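Local coordinates for biphenyl-2,3-diol 1,2-dioxygenase III-related protein (Vibrio cholerae, PDB 3EY8) that is of unconfirmed function but binds calcium and is probably related to ring-cleaving dioxygenases of the glyoxalase/bleomycin resistance/dioxygenase superfamily, at residues Thr25-Lys30 against Gln94-Met99. The protein carries 9 engineered substitutions. Residues are numbered along the deposited sequence; the frame is centred on the assembly and turned at random.
Sequences TKFYEK and QGVVIM. Engineered in segment 25-30: K26 (natural residue Asn). Engineered in segment 94-99: V97 (natural residue Thr).
K30 and Q94 meet at the protein surface, where the amide oxygen of the glutamine rests against the aliphatic chain of the lysine. That chain, extended beyond CG, passes the glutamine at a slant, meeting it at CE and, less closely, at CG. Q94 OE1 lies 3.0 Å from K30 CE and 3.6 Å from K30 CG, so the oxygen rests against carbon rather than on the ammonium, whose NZ is 4.1 Å from OE1. The bend of the glutamine at chi2 (-48°) turns its amide so that OE1 reaches this place. Separately, Q94 CB, placed by the backbone, is 3.8 Å from K30 CE. The other end of the amide is already engaged: NE2 of Q94 bonds to the carbonyl of Y90, one turn back in helix 84-93. The hydroxyl of that same Y90 bonds to K30 O, tying the two helices together beside the contact.

The apolar part is a single touch. F27, its CG anti to the backbone N (chi1 -179°), swings its ring out from helix 21-32 toward V96 and brings CE2 to 3.9 Å from V96 CG2, the two side chains crossing at about a right angle. The methyl meets the ring obliquely. Both residues also pack on F117 of strand 110-118, a neighbour common to both.

Between these two patches the chain turns at G95, which has positive phi and ends helix 84-93 in a Schellman motif; Q94 and V96, on its two sides, both reach helix 21-32. In this two-module glyoxalase-type fold, the contact joins the helix of the first beta-alpha-beta-beta-beta module to the exit of the corresponding helix of the second. With 180 Å² buried and no direct polar bond between the segments, the amide oxygen probably gains some electrostatic attraction from the lysine's charged end and its polarised CE, beside one apolar touch.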
loop_
_atom_site.group_PDB
_atom_site.type_symbol
_atom_site.label_atom_id
_atom_site.label_comp_id
_atom_site.label_asym_id
_atom_site.label_seq_id
_atom_site.Cartn_x
_atom_site.Cartn_y
_atom_site.Cartn_z
ATOM N N THR B 25 -11.435 5.806 -11.155
ATOM C CA THR B 25 -12.342 4.688 -10.909
ATOM C C THR B 25 -12.647 3.928 -12.203
ATOM O O THR B 25 -12.639 2.690 -12.220
ATOM C CB THR B 25 -13.627 5.115 -10.160
ATOM O OG1 THR B 25 -14.310 6.118 -10.914
ATOM C CG2 THR B 25 -13.280 5.681 -8.782
ATOM N N LYS B 26 -12.878 4.658 -13.294
ATOM C CA LYS B 26 -13.104 4.010 -14.584
ATOM C C LYS B 26 -11.929 3.104 -14.942
ATOM O O LYS B 26 -12.115 1.969 -15.379
ATOM C CB LYS B 26 -13.316 5.042 -15.693
ATOM C CG LYS B 26 -14.651 5.766 -15.646
ATOM C CD LYS B 26 -14.825 6.631 -16.889
ATOM C CE LYS B 26 -16.098 7.462 -16.830
ATOM N NZ LYS B 26 -15.999 8.590 -15.864
ATOM N N PHE B 27 -10.719 3.614 -14.753
ATOM C CA PHE B 27 -9.515 2.848 -15.057
ATOM C C PHE B 27 -9.401 1.566 -14.233
ATOM O O PHE B 27 -9.244 0.475 -14.784
ATOM C CB PHE B 27 -8.271 3.717 -14.862
ATOM C CG PHE B 27 -6.983 3.012 -15.184
ATOM C CD1 PHE B 27 -6.319 2.279 -14.213
ATOM C CD2 PHE B 27 -6.439 3.084 -16.462
ATOM C CE1 PHE B 27 -5.126 1.626 -14.506
ATOM C CE2 PHE B 27 -5.257 2.439 -16.759
ATOM C CZ PHE B 27 -4.597 1.714 -15.781
ATOM N N TYR B 28 -9.467 1.690 -12.915
ATOM C CA TYR B 28 -9.294 0.521 -12.057
ATOM C C TYR B 28 -10.411 -0.516 -12.221
ATOM O O TYR B 28 -10.170 -1.717 -12.084
ATOM C CB TYR B 28 -9.104 0.931 -10.594
ATOM C CG TYR B 28 -7.692 1.397 -10.322
ATOM C CD1 TYR B 28 -7.334 2.731 -10.490
ATOM C CD2 TYR B 28 -6.710 0.496 -9.942
ATOM C CE1 TYR B 28 -6.035 3.159 -10.252
ATOM C CE2 TYR B 28 -5.409 0.911 -9.713
ATOM C CZ TYR B 28 -5.080 2.243 -9.869
ATOM O OH TYR B 28 -3.792 2.647 -9.637
ATOM N N GLU B 29 -11.624 -0.057 -12.524
ATOM C CA GLU B 29 -12.711 -0.989 -12.803
ATOM C C GLU B 29 -12.472 -1.730 -14.115
ATOM O O GLU B 29 -12.559 -2.955 -14.166
ATOM C CB GLU B 29 -14.079 -0.282 -12.807
ATOM C CG GLU B 29 -14.556 0.114 -11.410
ATOM C CD GLU B 29 -16.067 0.260 -11.299
ATOM O OE1 GLU B 29 -16.699 0.795 -12.234
ATOM O OE2 GLU B 29 -16.623 -0.159 -10.262
ATOM N N LYS B 30 -12.150 -0.986 -15.167
ATOM C CA LYS B 30 -12.002 -1.562 -16.501
ATOM C C LYS B 30 -10.732 -2.394 -16.642
ATOM O O LYS B 30 -10.737 -3.451 -17.274
ATOM C CB LYS B 30 -12.044 -0.459 -17.559
ATOM C CG LYS B 30 -11.663 -0.916 -18.954
ATOM C CD LYS B 30 -11.893 0.181 -19.980
ATOM C CE LYS B 30 -11.490 -0.279 -21.375
ATOM N NZ LYS B 30 -12.111 0.553 -22.442
ATOM N N GLN B 94 -7.333 -3.349 -23.246
ATOM C CA GLN B 94 -7.995 -2.126 -22.802
ATOM C C GLN B 94 -7.256 -0.894 -23.326
ATOM O O GLN B 94 -7.645 0.238 -23.048
ATOM C CB GLN B 94 -8.125 -2.085 -21.274
ATOM C CG GLN B 94 -8.646 -3.380 -20.672
ATOM C CD GLN B 94 -9.872 -3.915 -21.394
ATOM O OE1 GLN B 94 -10.876 -3.216 -21.547
ATOM N NE2 GLN B 94 -9.798 -5.166 -21.834
ATOM N N GLY B 95 -6.196 -1.122 -24.096
ATOM C CA GLY B 95 -5.452 -0.034 -24.713
ATOM C C GLY B 95 -4.308 0.449 -23.844
ATOM O O GLY B 95 -3.713 1.499 -24.096
ATOM N N VAL B 96 -3.994 -0.333 -22.818
ATOM C CA VAL B 96 -2.950 0.018 -21.860
ATOM C C VAL B 96 -1.588 -0.531 -22.265
ATOM O O VAL B 96 -1.457 -1.699 -22.634
ATOM C CB VAL B 96 -3.319 -0.470 -20.442
ATOM C CG1 VAL B 96 -2.139 -0.321 -19.482
ATOM C CG2 VAL B 96 -4.520 0.303 -19.927
ATOM N N VAL B 97 -0.574 0.325 -22.195
ATOM C CA VAL B 97 0.779 -0.045 -22.590
ATOM C C VAL B 97 1.486 -0.791 -21.468
ATOM O O VAL B 97 1.686 -0.254 -20.371
ATOM C CB VAL B 97 1.606 1.190 -23.008
ATOM C CG1 VAL B 97 3.065 0.822 -23.211
ATOM C CG2 VAL B 97 1.023 1.803 -24.286
ATOM N N ILE B 98 1.859 -2.036 -21.741
ATOM C CA ILE B 98 2.632 -2.816 -20.781
ATOM C C ILE B 98 4.096 -2.457 -20.948
ATOM O O ILE B 98 4.675 -2.628 -22.020
ATOM C CB ILE B 98 2.406 -4.319 -20.966
ATOM C CG1 ILE B 98 0.933 -4.649 -20.691
ATOM C CG2 ILE B 98 3.342 -5.119 -20.052
ATOM C CD1 ILE B 98 0.591 -6.104 -20.847
HETATM N N MSE B 99 4.705 -1.950 -19.885
HETATM C CA MSE B 99 6.073 -1.448 -19.993
HETATM C C MSE B 99 7.153 -2.516 -19.815
HETATM O O MSE B 99 8.296 -2.313 -20.226
HETATM C CB MSE B 99 6.304 -0.279 -19.034
HETATM C CG MSE B 99 6.464 -0.674 -17.584
HETATM SE SE MSE B 99 6.480 0.917 -16.469
HETATM C CE MSE B 99 4.832 1.714 -17.119
#